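Local coordinates for protein nucleoside-diphosphate sugar epimerase (SulA family) (Corynebacterium glutamicum, PDB 3OH8) that is probably an NAD(P)-dependent epimerase that acts on nucleoside-diphosphate sugars, its exact substrate not being established, at residues T141-S146 with G170-I175; V204-A209 with D347-A352; E14-W19 with T127-D132; V150-S155 with A165-G170. One frame throughout, in Å; residues are numbered along the deposited sequence.

Interaction 1 of 4, residues T141-S146 with G170-I175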
loop_
_atom_site.group_PDB
_atom_site.type_symbol
_atom_site.label_atom_id
_atom_site.label_comp_id
_atom_site.label_asym_id
_atom_site.label_seq_id
_atom_site.Cartn_x
_atom_site.Cartn_y
_atom_site.Cartn_z
ATOM N N THR A 141 1.744 -19.495 1.055
ATOM C CA THR A 141 2.140 -20.645 1.877
ATOM C C THR A 141 1.311 -20.761 3.147
ATOM O O THR A 141 1.460 -21.727 3.902
ATOM C CB THR A 141 3.625 -20.609 2.271
ATOM O OG1 THR A 141 3.866 -19.503 3.150
ATOM C CG2 THR A 141 4.514 -20.508 1.026
ATOM N N LEU A 142 0.423 -19.790 3.363
ATOM C CA LEU A 142 -0.272 -19.652 4.639
ATOM C C LEU A 142 -1.711 -20.122 4.590
ATOM O O LEU A 142 -2.349 -20.235 5.628
ATOM C CB LEU A 142 -0.223 -18.194 5.120
ATOM C CG LEU A 142 1.181 -17.606 5.269
ATOM C CD1 LEU A 142 1.096 -16.119 5.648
ATOM C CD2 LEU A 142 1.975 -18.404 6.321
ATOM N N PHE A 143 -2.233 -20.374 3.393
ATOM C CA PHE A 143 -3.629 -20.774 3.273
ATOM C C PHE A 143 -3.873 -21.472 1.938
ATOM O O PHE A 143 -2.968 -21.556 1.097
ATOM C CB PHE A 143 -4.562 -19.558 3.452
ATOM C CG PHE A 143 -4.646 -18.664 2.231
ATOM C CD1 PHE A 143 -3.519 -18.020 1.739
ATOM C CD2 PHE A 143 -5.856 -18.468 1.588
ATOM C CE1 PHE A 143 -3.600 -17.200 0.618
ATOM C CE2 PHE A 143 -5.947 -17.659 0.468
ATOM C CZ PHE A 143 -4.816 -17.027 -0.026
ATOM N N ASP A 144 -5.090 -21.970 1.741
ATOM C CA ASP A 144 -5.385 -22.793 0.563
ATOM C C ASP A 144 -5.350 -22.026 -0.765
ATOM O O ASP A 144 -5.307 -22.634 -1.830
ATOM C CB ASP A 144 -6.692 -23.580 0.741
ATOM C CG ASP A 144 -7.932 -22.686 0.772
ATOM O OD1 ASP A 144 -7.851 -21.514 0.361
ATOM O OD2 ASP A 144 -8.994 -23.178 1.197
ATOM N N GLY A 145 -5.338 -20.696 -0.699
ATOM C CA GLY A 145 -5.183 -19.873 -1.892
ATOM C C GLY A 145 -6.464 -19.589 -2.664
ATOM O O GLY A 145 -6.441 -18.913 -3.696
ATOM N N SER A 146 -7.585 -20.115 -2.182
ATOM C CA SER A 146 -8.881 -19.792 -2.771
ATOM C C SER A 146 -9.277 -18.372 -2.409
ATOM O O SER A 146 -9.039 -17.920 -1.284
ATOM C CB SER A 146 -9.970 -20.754 -2.292
ATOM O OG SER A 146 -9.819 -22.025 -2.884
ATOM N N GLY A 170 -4.813 -9.678 -5.753
ATOM C CA GLY A 170 -4.603 -11.041 -5.301
ATOM C C GLY A 170 -5.745 -11.962 -5.687
ATOM O O GLY A 170 -5.703 -13.159 -5.424
ATOM N N GLY A 171 -6.789 -11.413 -6.293
ATOM C CA GLY A 171 -7.884 -12.250 -6.760
ATOM C C GLY A 171 -9.003 -12.431 -5.753
ATOM O O GLY A 171 -9.919 -13.219 -5.981
ATOM N N HIS A 172 -8.931 -11.716 -4.629
ATOM C CA HIS A 172 -10.009 -11.743 -3.649
ATOM C C HIS A 172 -11.080 -10.725 -3.974
ATOM O O HIS A 172 -10.835 -9.777 -4.714
ATOM C CB HIS A 172 -9.467 -11.487 -2.244
ATOM C CG HIS A 172 -8.413 -12.459 -1.831
ATOM N ND1 HIS A 172 -8.712 -13.738 -1.416
ATOM C CD2 HIS A 172 -7.065 -12.346 -1.784
ATOM C CE1 HIS A 172 -7.590 -14.373 -1.120
ATOM N NE2 HIS A 172 -6.578 -13.552 -1.334
ATOM N N GLU A 173 -12.269 -10.916 -3.409
ATOM C CA GLU A 173 -13.360 -9.966 -3.623
ATOM C C GLU A 173 -13.497 -9.063 -2.410
ATOM O O GLU A 173 -13.433 -9.534 -1.276
ATOM C CB GLU A 173 -14.682 -10.694 -3.855
ATOM C CG GLU A 173 -14.682 -11.603 -5.073
ATOM C CD GLU A 173 -14.615 -10.828 -6.376
ATOM O OE1 GLU A 173 -15.365 -9.834 -6.513
ATOM O OE2 GLU A 173 -13.819 -11.215 -7.262
ATOM N N VAL A 174 -13.677 -7.774 -2.656
ATOM C CA VAL A 174 -13.864 -6.807 -1.582
ATOM C C VAL A 174 -15.286 -6.258 -1.618
ATOM O O VAL A 174 -15.766 -5.836 -2.668
ATOM C CB VAL A 174 -12.863 -5.633 -1.693
ATOM C CG1 VAL A 174 -13.142 -4.577 -0.620
ATOM C CG2 VAL A 174 -11.447 -6.144 -1.559
ATOM N N ILE A 175 -15.969 -6.301 -0.480
ATOM C CA ILE A 175 -17.224 -5.589 -0.334
ATOM C C ILE A 175 -16.962 -4.339 0.488
ATOM O O ILE A 175 -16.686 -4.418 1.682
ATOM C CB ILE A 175 -18.295 -6.422 0.374
ATOM C CG1 ILE A 175 -18.543 -7.732 -0.381
ATOM C CG2 ILE A 175 -19.581 -5.611 0.476
ATOM C CD1 ILE A 175 -19.423 -8.718 0.388
HETATM O O HOH W 1 -7.146 -15.816 -4.537
#

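Interaction 2 of 4, residues V204-A209 with D347-A352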
loop_
_atom_site.group_PDB
_atom_site.type_symbol
_atom_site.label_atom_id
_atom_site.label_comp_id
_atom_site.label_asym_id
_atom_site.label_seq_id
_atom_site.Cartn_x
_atom_site.Cartn_y
_atom_site.Cartn_z
ATOM N N VAL A 204 -14.582 -12.563 5.755
ATOM C CA VAL A 204 -13.798 -11.818 6.738
ATOM C C VAL A 204 -14.262 -10.381 6.788
ATOM O O VAL A 204 -14.592 -9.809 5.758
ATOM C CB VAL A 204 -12.303 -11.811 6.355
ATOM C CG1 VAL A 204 -11.479 -11.030 7.384
ATOM C CG2 VAL A 204 -11.771 -13.237 6.220
ATOM N N LEU A 205 -14.283 -9.795 7.979
ATOM C CA LEU A 205 -14.519 -8.360 8.104
ATOM C C LEU A 205 -13.226 -7.654 8.462
ATOM O O LEU A 205 -12.559 -8.029 9.426
ATOM C CB LEU A 205 -15.553 -8.061 9.194
ATOM C CG LEU A 205 -15.635 -6.565 9.542
ATOM C CD1 LEU A 205 -16.182 -5.733 8.361
ATOM C CD2 LEU A 205 -16.448 -6.334 10.827
ATOM N N VAL A 206 -12.871 -6.629 7.695
ATOM C CA VAL A 206 -11.763 -5.757 8.086
ATOM C C VAL A 206 -12.312 -4.388 8.477
ATOM O O VAL A 206 -12.919 -3.695 7.653
ATOM C CB VAL A 206 -10.716 -5.616 6.953
ATOM C CG1 VAL A 206 -9.586 -4.670 7.372
ATOM C CG2 VAL A 206 -10.163 -6.980 6.619
ATOM N N HIS A 207 -12.119 -4.016 9.744
ATOM C CA HIS A 207 -12.668 -2.771 10.268
ATOM C C HIS A 207 -11.561 -1.747 10.439
ATOM O O HIS A 207 -10.788 -1.791 11.406
ATOM C CB HIS A 207 -13.369 -2.993 11.610
ATOM C CG HIS A 207 -14.051 -1.766 12.128
ATOM N ND1 HIS A 207 -14.100 -1.448 13.470
ATOM C CD2 HIS A 207 -14.705 -0.774 11.485
ATOM C CE1 HIS A 207 -14.760 -0.315 13.628
ATOM N NE2 HIS A 207 -15.141 0.115 12.436
ATOM N N LEU A 208 -11.495 -0.844 9.471
ATOM C CA LEU A 208 -10.427 0.125 9.351
ATOM C C LEU A 208 -10.929 1.545 9.569
ATOM O O LEU A 208 -10.129 2.453 9.779
ATOM C CB LEU A 208 -9.829 0.058 7.950
ATOM C CG LEU A 208 -8.771 -0.988 7.665
ATOM C CD1 LEU A 208 -8.322 -0.833 6.224
ATOM C CD2 LEU A 208 -7.628 -0.746 8.599
ATOM N N ALA A 209 -12.245 1.741 9.504
ATOM C CA ALA A 209 -12.809 3.095 9.507
ATOM C C ALA A 209 -12.326 3.933 10.694
ATOM O O ALA A 209 -12.284 3.461 11.829
ATOM C CB ALA A 209 -14.317 3.046 9.481
ATOM N N ASP A 347 0.348 -5.272 3.943
ATOM C CA ASP A 347 0.803 -6.670 3.991
ATOM C C ASP A 347 0.304 -7.352 5.260
ATOM O O ASP A 347 -0.145 -8.504 5.235
ATOM C CB ASP A 347 2.327 -6.771 3.935
ATOM C CG ASP A 347 2.880 -6.636 2.518
ATOM O OD1 ASP A 347 2.094 -6.417 1.565
ATOM O OD2 ASP A 347 4.111 -6.748 2.363
ATOM N N ILE A 348 0.402 -6.638 6.382
ATOM C CA ILE A 348 0.008 -7.207 7.671
ATOM C C ILE A 348 -1.498 -7.432 7.723
ATOM O O ILE A 348 -1.957 -8.478 8.178
ATOM C CB ILE A 348 0.521 -6.338 8.839
ATOM C CG1 ILE A 348 2.047 -6.489 8.938
ATOM C CG2 ILE A 348 -0.116 -6.756 10.146
ATOM C CD1 ILE A 348 2.742 -5.393 9.756
ATOM N N TYR A 349 -2.273 -6.471 7.236
ATOM C CA TYR A 349 -3.720 -6.679 7.155
ATOM C C TYR A 349 -4.055 -7.875 6.274
ATOM O O TYR A 349 -4.862 -8.738 6.636
ATOM C CB TYR A 349 -4.422 -5.422 6.619
ATOM C CG TYR A 349 -4.794 -4.448 7.730
ATOM C CD1 TYR A 349 -5.915 -4.666 8.523
ATOM C CD2 TYR A 349 -4.034 -3.301 7.964
ATOM C CE1 TYR A 349 -6.265 -3.768 9.547
ATOM C CE2 TYR A 349 -4.371 -2.408 8.976
ATOM C CZ TYR A 349 -5.480 -2.653 9.768
ATOM O OH TYR A 349 -5.814 -1.760 10.772
ATOM N N TYR A 350 -3.434 -7.899 5.100
ATOM C CA TYR A 350 -3.682 -8.937 4.105
ATOM C C TYR A 350 -3.350 -10.290 4.716
ATOM O O TYR A 350 -4.170 -11.210 4.687
ATOM C CB TYR A 350 -2.833 -8.632 2.866
ATOM C CG TYR A 350 -3.161 -9.409 1.610
ATOM C CD1 TYR A 350 -3.249 -10.790 1.621
ATOM C CD2 TYR A 350 -3.332 -8.747 0.392
ATOM C CE1 TYR A 350 -3.527 -11.503 0.443
ATOM C CE2 TYR A 350 -3.606 -9.441 -0.778
ATOM C CZ TYR A 350 -3.700 -10.820 -0.744
ATOM O OH TYR A 350 -3.973 -11.504 -1.912
ATOM N N ARG A 351 -2.167 -10.399 5.318
ATOM C CA ARG A 351 -1.808 -11.622 6.014
ATOM C C ARG A 351 -2.825 -12.000 7.090
ATOM O O ARG A 351 -3.213 -13.168 7.201
ATOM C CB ARG A 351 -0.409 -11.522 6.640
ATOM C CG ARG A 351 0.009 -12.833 7.276
ATOM C CD ARG A 351 1.397 -12.821 7.908
ATOM N NE ARG A 351 1.639 -14.139 8.484
ATOM C CZ ARG A 351 2.832 -14.689 8.668
ATOM N NH1 ARG A 351 3.937 -14.029 8.349
ATOM N NH2 ARG A 351 2.906 -15.921 9.161
ATOM N N ALA A 352 -3.238 -11.026 7.903
ATOM C CA ALA A 352 -4.201 -11.315 8.973
ATOM C C ALA A 352 -5.488 -11.912 8.399
ATOM O O ALA A 352 -6.081 -12.829 8.970
ATOM C CB ALA A 352 -4.511 -10.045 9.770
#

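Interaction 3 of 4, residues E14-W19 with T127-D132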
loop_
_atom_site.group_PDB
_atom_site.type_symbol
_atom_site.label_atom_id
_atom_site.label_comp_id
_atom_site.label_asym_id
_atom_site.label_seq_id
_atom_site.Cartn_x
_atom_site.Cartn_y
_atom_site.Cartn_z
ATOM N N GLU A 14 2.848 -15.551 -17.506
ATOM C CA GLU A 14 1.402 -15.710 -17.391
ATOM C C GLU A 14 0.869 -15.120 -16.069
ATOM O O GLU A 14 -0.173 -14.465 -16.045
ATOM C CB GLU A 14 1.038 -17.187 -17.523
ATOM C CG GLU A 14 -0.438 -17.493 -17.417
ATOM C CD GLU A 14 -0.704 -18.989 -17.351
ATOM O OE1 GLU A 14 0.110 -19.763 -17.896
ATOM O OE2 GLU A 14 -1.722 -19.391 -16.748
HETATM N N MSE A 15 1.578 -15.355 -14.972
HETATM C CA MSE A 15 1.187 -14.798 -13.673
HETATM C C MSE A 15 1.352 -13.277 -13.670
HETATM O O MSE A 15 0.491 -12.537 -13.174
HETATM C CB MSE A 15 2.022 -15.436 -12.546
HETATM C CG MSE A 15 1.887 -14.782 -11.134
HETATM SE SE MSE A 15 2.892 -15.618 -9.855
HETATM C CE MSE A 15 2.492 -17.340 -10.190
ATOM N N VAL A 16 2.471 -12.804 -14.199
ATOM C CA VAL A 16 2.738 -11.366 -14.201
ATOM C C VAL A 16 1.718 -10.607 -15.043
ATOM O O VAL A 16 1.161 -9.593 -14.609
ATOM C CB VAL A 16 4.161 -11.063 -14.700
ATOM C CG1 VAL A 16 4.397 -9.564 -14.770
ATOM C CG2 VAL A 16 5.183 -11.725 -13.791
ATOM N N TRP A 17 1.454 -11.111 -16.242
ATOM C CA TRP A 17 0.446 -10.511 -17.109
ATOM C C TRP A 17 -0.900 -10.487 -16.406
ATOM O O TRP A 17 -1.592 -9.455 -16.344
ATOM C CB TRP A 17 0.326 -11.323 -18.398
ATOM C CG TRP A 17 -0.801 -10.860 -19.250
ATOM C CD1 TRP A 17 -2.070 -11.365 -19.284
ATOM C CD2 TRP A 17 -0.772 -9.770 -20.176
ATOM N NE1 TRP A 17 -2.833 -10.659 -20.188
ATOM C CE2 TRP A 17 -2.058 -9.675 -20.748
ATOM C CE3 TRP A 17 0.216 -8.864 -20.575
ATOM C CZ2 TRP A 17 -2.378 -8.712 -21.700
ATOM C CZ3 TRP A 17 -0.104 -7.906 -21.528
ATOM C CH2 TRP A 17 -1.390 -7.842 -22.083
ATOM N N ASP A 18 -1.267 -11.646 -15.875
ATOM C CA ASP A 18 -2.531 -11.817 -15.186
ATOM C C ASP A 18 -2.732 -10.743 -14.123
ATOM O O ASP A 18 -3.814 -10.172 -13.989
ATOM C CB ASP A 18 -2.525 -13.170 -14.498
ATOM C CG ASP A 18 -3.819 -13.894 -14.657
ATOM O OD1 ASP A 18 -3.881 -14.750 -15.568
ATOM O OD2 ASP A 18 -4.760 -13.601 -13.879
ATOM N N TRP A 19 -1.678 -10.482 -13.361
ATOM C CA TRP A 19 -1.738 -9.504 -12.264
ATOM C C TRP A 19 -2.148 -8.115 -12.772
ATOM O O TRP A 19 -2.928 -7.395 -12.120
ATOM C CB TRP A 19 -0.377 -9.471 -11.560
ATOM C CG TRP A 19 -0.292 -8.577 -10.340
ATOM C CD1 TRP A 19 -0.415 -8.950 -9.031
ATOM C CD2 TRP A 19 -0.035 -7.169 -10.339
ATOM N NE1 TRP A 19 -0.257 -7.851 -8.209
ATOM C CE2 TRP A 19 -0.024 -6.751 -8.989
ATOM C CE3 TRP A 19 0.172 -6.221 -11.349
ATOM C CZ2 TRP A 19 0.198 -5.420 -8.629
ATOM C CZ3 TRP A 19 0.391 -4.906 -10.992
ATOM C CH2 TRP A 19 0.402 -4.514 -9.641
ATOM N N THR A 127 9.845 -1.645 -8.311
ATOM C CA THR A 127 9.942 -2.175 -6.946
ATOM C C THR A 127 8.574 -2.619 -6.429
ATOM O O THR A 127 8.449 -3.668 -5.802
ATOM C CB THR A 127 10.601 -1.170 -5.951
ATOM O OG1 THR A 127 9.891 0.073 -5.969
ATOM C CG2 THR A 127 12.047 -0.907 -6.357
ATOM N N GLN A 128 7.548 -1.826 -6.695
ATOM C CA GLN A 128 6.222 -2.130 -6.165
ATOM C C GLN A 128 5.686 -3.426 -6.753
ATOM O O GLN A 128 5.123 -4.258 -6.044
ATOM C CB GLN A 128 5.237 -0.985 -6.440
ATOM C CG GLN A 128 3.892 -1.154 -5.732
ATOM C CD GLN A 128 3.988 -0.866 -4.237
ATOM O OE1 GLN A 128 4.972 -0.296 -3.760
ATOM N NE2 GLN A 128 2.951 -1.217 -3.506
ATOM N N LEU A 129 5.846 -3.592 -8.057
ATOM C CA LEU A 129 5.411 -4.817 -8.720
ATOM C C LEU A 129 6.103 -6.029 -8.128
ATOM O O LEU A 129 5.455 -7.033 -7.793
ATOM C CB LEU A 129 5.760 -4.767 -10.218
ATOM C CG LEU A 129 4.844 -5.501 -11.204
ATOM C CD1 LEU A 129 5.631 -6.188 -12.341
ATOM C CD2 LEU A 129 3.906 -6.469 -10.528
ATOM N N ILE A 130 7.429 -5.962 -8.039
ATOM C CA ILE A 130 8.190 -7.121 -7.593
ATOM C C ILE A 130 7.868 -7.434 -6.129
ATOM O O ILE A 130 7.689 -8.597 -5.759
ATOM C CB ILE A 130 9.733 -6.972 -7.842
ATOM C CG1 ILE A 130 10.440 -8.297 -7.582
ATOM C CG2 ILE A 130 10.360 -5.924 -6.938
ATOM C CD1 ILE A 130 9.612 -9.491 -7.947
ATOM N N GLU A 131 7.744 -6.398 -5.307
ATOM C CA GLU A 131 7.447 -6.636 -3.897
ATOM C C GLU A 131 6.040 -7.192 -3.723
ATOM O O GLU A 131 5.825 -8.092 -2.916
ATOM C CB GLU A 131 7.666 -5.383 -3.052
ATOM C CG GLU A 131 9.112 -4.927 -3.050
ATOM C CD GLU A 131 10.067 -5.978 -2.478
ATOM O OE1 GLU A 131 9.645 -6.763 -1.599
ATOM O OE2 GLU A 131 11.243 -6.012 -2.905
ATOM N N ASP A 132 5.094 -6.676 -4.499
ATOM C CA ASP A 132 3.719 -7.185 -4.447
ATOM C C ASP A 132 3.634 -8.667 -4.779
ATOM O O ASP A 132 2.959 -9.429 -4.091
ATOM C CB ASP A 132 2.820 -6.410 -5.408
ATOM C CG ASP A 132 2.101 -5.263 -4.723
ATOM O OD1 ASP A 132 2.613 -4.788 -3.686
ATOM O OD2 ASP A 132 1.037 -4.843 -5.217
HETATM O O HOH W 2 -0.560 -7.068 -5.360
#

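Interaction 4 of 4, residues V150-S155 with A165-G170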
loop_
_atom_site.group_PDB
_atom_site.type_symbol
_atom_site.label_atom_id
_atom_site.label_comp_id
_atom_site.label_asym_id
_atom_site.label_seq_id
_atom_site.Cartn_x
_atom_site.Cartn_y
_atom_site.Cartn_z
ATOM N N VAL A 150 -14.080 -10.209 1.339
ATOM C CA VAL A 150 -13.650 -9.430 2.485
ATOM C C VAL A 150 -14.465 -8.141 2.548
ATOM O O VAL A 150 -14.394 -7.307 1.639
ATOM C CB VAL A 150 -12.139 -9.082 2.339
ATOM C CG1 VAL A 150 -11.625 -8.398 3.575
ATOM C CG2 VAL A 150 -11.324 -10.333 2.066
ATOM N N ALA A 151 -15.271 -7.994 3.595
ATOM C CA ALA A 151 -15.972 -6.737 3.819
ATOM C C ALA A 151 -14.998 -5.788 4.492
ATOM O O ALA A 151 -14.274 -6.190 5.405
ATOM C CB ALA A 151 -17.208 -6.952 4.704
ATOM N N ILE A 152 -14.970 -4.534 4.046
ATOM C CA ILE A 152 -14.031 -3.556 4.584
ATOM C C ILE A 152 -14.684 -2.208 4.856
ATOM O O ILE A 152 -15.322 -1.649 3.978
ATOM C CB ILE A 152 -12.860 -3.331 3.604
ATOM C CG1 ILE A 152 -12.186 -4.658 3.248
ATOM C CG2 ILE A 152 -11.834 -2.389 4.196
ATOM C CD1 ILE A 152 -10.874 -4.485 2.464
ATOM N N THR A 153 -14.534 -1.699 6.078
ATOM C CA THR A 153 -14.871 -0.313 6.370
ATOM C C THR A 153 -13.598 0.505 6.251
ATOM O O THR A 153 -12.500 -0.019 6.402
ATOM C CB THR A 153 -15.422 -0.106 7.822
ATOM O OG1 THR A 153 -14.372 -0.311 8.770
ATOM C CG2 THR A 153 -16.582 -1.074 8.132
ATOM N N GLY A 154 -13.741 1.799 6.000
ATOM C CA GLY A 154 -12.587 2.655 5.815
ATOM C C GLY A 154 -11.881 2.357 4.503
ATOM O O GLY A 154 -10.702 2.661 4.348
ATOM N N SER A 155 -12.602 1.773 3.549
ATOM C CA SER A 155 -11.973 1.327 2.298
ATOM C C SER A 155 -11.545 2.500 1.412
ATOM O O SER A 155 -10.828 2.322 0.431
ATOM C CB SER A 155 -12.924 0.411 1.522
ATOM O OG SER A 155 -14.039 1.141 1.019
ATOM N N ALA A 165 -7.057 -2.412 -3.059
ATOM C CA ALA A 165 -6.365 -2.666 -4.316
ATOM C C ALA A 165 -5.495 -3.911 -4.249
ATOM O O ALA A 165 -5.403 -4.642 -5.226
ATOM C CB ALA A 165 -5.523 -1.472 -4.724
ATOM N N GLN A 166 -4.830 -4.136 -3.119
ATOM C CA GLN A 166 -3.948 -5.293 -2.995
ATOM C C GLN A 166 -4.758 -6.587 -3.015
ATOM O O GLN A 166 -4.418 -7.523 -3.724
ATOM C CB GLN A 166 -3.127 -5.205 -1.700
ATOM C CG GLN A 166 -1.902 -6.114 -1.665
ATOM C CD GLN A 166 -1.114 -5.932 -0.372
ATOM O OE1 GLN A 166 -1.475 -5.105 0.468
ATOM N NE2 GLN A 166 -0.049 -6.708 -0.203
ATOM N N LEU A 167 -5.825 -6.632 -2.218
ATOM C CA LEU A 167 -6.743 -7.776 -2.204
ATOM C C LEU A 167 -7.253 -8.101 -3.607
ATOM O O LEU A 167 -7.268 -9.260 -4.039
ATOM C CB LEU A 167 -7.951 -7.470 -1.322
ATOM C CG LEU A 167 -8.083 -8.057 0.087
ATOM C CD1 LEU A 167 -6.874 -8.819 0.551
ATOM C CD2 LEU A 167 -8.468 -6.973 1.078
ATOM N N GLN A 168 -7.710 -7.076 -4.312
ATOM C CA GLN A 168 -8.184 -7.290 -5.669
ATOM C C GLN A 168 -7.084 -7.822 -6.586
ATOM O O GLN A 168 -7.333 -8.723 -7.384
ATOM C CB GLN A 168 -8.827 -6.024 -6.225
ATOM C CG GLN A 168 -10.084 -5.638 -5.451
ATOM C CD GLN A 168 -10.575 -4.246 -5.788
ATOM O OE1 GLN A 168 -9.787 -3.360 -6.110
ATOM N NE2 GLN A 168 -11.883 -4.045 -5.704
ATOM N N THR A 169 -5.865 -7.300 -6.490
ATOM C CA THR A 169 -4.817 -7.854 -7.361
ATOM C C THR A 169 -4.466 -9.291 -6.974
ATOM O O THR A 169 -3.902 -10.040 -7.773
ATOM C CB THR A 169 -3.546 -7.007 -7.366
ATOM O OG1 THR A 169 -3.076 -6.849 -6.018
ATOM C CG2 THR A 169 -3.834 -5.651 -7.960
ATOM N N GLY A 170 -4.813 -9.678 -5.753
ATOM C CA GLY A 170 -4.603 -11.041 -5.301
ATOM C C GLY A 170 -5.745 -11.962 -5.687
ATOM O O GLY A 170 -5.703 -13.159 -5.424
#

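Interaction 1 of 4, residues T141-S146 with G170-I175
Phe143 and His172 come at each other from opposite directions, ring toward ring. The meeting point is narrow. Phe143 CZ lies 4.0 Å from His172 CE1, in the plane of the imidazole and at its edge. Relative to the phenyl ring, His172 CE1 comes in obliquely. Phe143 holds its ring between the backbone N and the carbonyl carbon, with chi1 at 77°. This lays the ring against its own loop, with Gly145 N above one face, toward the rim. His172 has CG anti to the carbonyl carbon (chi1 -57°), and this carries the imidazole edge to the loop 141-146. There Ser146 O also stands at the edge, 3.8 Å from His172 CE1. The imidazole is fixed from just beyond the loop, since His172 ND1 is hydrogen-bonded to Leu148 N. The contact joins two connections of the Rossmann-type domain: the loop that enters strand 149-153, and the turn from helix 158-169 into strand 173-178. Gly171, at positive phi, closes that helix in a Schellman motif. Asp144 OD1 accepts from Ser146 N at 2.9 Å, an Asx turn, with the N-H coming from above the carboxylate plane. A water bridges the two backbones, donating to Gly145 O at 3.3 Å and to Gly170 O at 3.2 Å. It also lies over one face of the His172 ring, toward its rim.

Interaction 2 of 4, residues V204-A209 with D347-A352
Tyr349 reaches out from helix 342-354 and meets Val206 on strand 204-207 and Leu208 just after it with different parts of its ring. Val206 touches near the root of the ring. Its CG1 is 3.8 Å from Tyr349 CD1 and 4.1 Å from Tyr349 CE1, and one methyl thus meets the CD1-CE1 bond. CG1 is placed there by a chi1 of 178°, anti to the backbone N, while CG2 takes the position beside that N. Leu208 serves the outer end of the ring. The approach of its CD2 branch is modelled too close and is doubtful. Leu208 CG is 4.2 Å from Tyr349 CE1. Both aliphatic side chains cross the tyrosine obliquely. Val206, Leu208 and Tyr349 all send their CB toward the opposite segment. No hydrogen bond crosses between the segments, and the contact is apolar. This is helix-on-sheet packing in the core of a Rossmann-type domain. Tyr349 also touches Ile250 and Ala252 of strand 248-254, so its ring spans two neighbouring strands. Strand 149-153 flanks strand 204-207 away from strand 248-254, and Val206 touches its Val150 and Ile152. Leu205 and His207 instead face helix 222-242, which leaves strand 204-207 sandwiched between that helix and helix 342-354.

Interaction 3 of 4, residues E14-W19 with T127-D132
The indole of Trp19 has Leu129 over one face and polar neighbours at its edge. Leu129 CD2 stands over the six-membered ring, 3.8 Å from its centroid and only 11° off the ring normal, a CH-pi contact. The two side chains slide past each other in opposite directions, which lays the leucine end across the flat ring. At the rim, Asp132 OD2 is near the ring plane and 3.6 Å from Trp19 CZ2. The carboxylate and indole planes are 68° apart. A water lies in the indole plane and links the two residues. It accepts from Trp19 NE1 at 3.0 Å and donates to Asp132 OD2 at 2.7 Å. Trp19 reaches this position with CG anti to the backbone N. The contact joins helix 13-21 to helix 119-139, whose short segments run at 115° to each other with axes 12.0 Å apart at closest approach. Trp19 and Leu129 span that separation. Both helices accompany the seven-stranded antiparallel sheet. Two short helices, this sheet and the long helix 119-139 are consistent with a helix-grip (START/SRPBCC-like) fold. Val16 and Leu129 each also touch Ile105 of strand 102-110. Val16 adds a looser apolar contact, its CG1 lying 4.3 Å from Leu129 CD1. The buried Asp132 carboxylate is answered by charge: OD1 forms a salt bridge with Arg428, and OD2 another with Arg28. These two arginines would probably favour its ionised form. Further along helix 119-139, Leu133 and Leu136 also touch the indole.

Interaction 4 of 4, residues V150-S155 with A165-G170
Leu167 packs against Val150 and Ile152 inside a beta-alpha-beta unit, formed by strand 149-153, helix 158-169 and strand 173-178, at the start of the Rossmann-type domain. Gly154, at positive phi, begins the glycine-rich turn after the first strand, which in Rossmann relatives contacts the dinucleotide and probably does so here. The contacts between the two segments are all apolar. Ile152 and Leu167 reach toward each other tip to tip, with Ile152 CD1 3.7 Å from Leu167 CD2. Ile152 extends this way because CG1 is anti to the carbonyl carbon (chi1 -54°) and CD1 continues outward in an extended chain. The same leucine methyl serves Val150 more loosely, CG1 of Val150 being 4.3 Å from CD2 of Leu167. One branch of Leu167 thus bridges two strand residues whose CB atoms point to the same side of the sheet. Helix 342-354 shares this interface, where Ile353 touches both Val150 and Leu167. No hydrogen bond crosses the contact; the polar bonds run to other parts of the fold or stay within the helix. Thr153 OG1 is hydrogen-bonded to Leu208 N and Ala209 N. Gln166, on the helix, is held at its amide by Asp347 and Thr346. Near the helix end Gln166 O has two donors. Gly170 N reaches it at 3.0 Å, and Thr169 OG1 donates at 2.7 Å, tilted 26° from the carbonyl plane.

Interaction 3 comes first along the chain and lies beside the antiparallel sheet. The others belong to the Rossmann-type domain. Interaction 4 is nested in the loop that interaction 1 closes, and the two share Gly170; interaction 2 follows. Strands 173-178, 149-153 and 204-207 are consecutive neighbours in one sheet, so interactions 1, 4 and 2 sit side by side. The centres of interactions 1 and 4 are about 11 Å apart. Those of interactions 2 and 4 are about 8 Å apart. Interaction 3 is about 17 Å from interaction 4 between centres. Helix 158-169 thus carries the sheet packing of interaction 4 on one side and meets the N-terminal region on another, where Trp19 NE1 touches Thr169 CB at 3.5 Å.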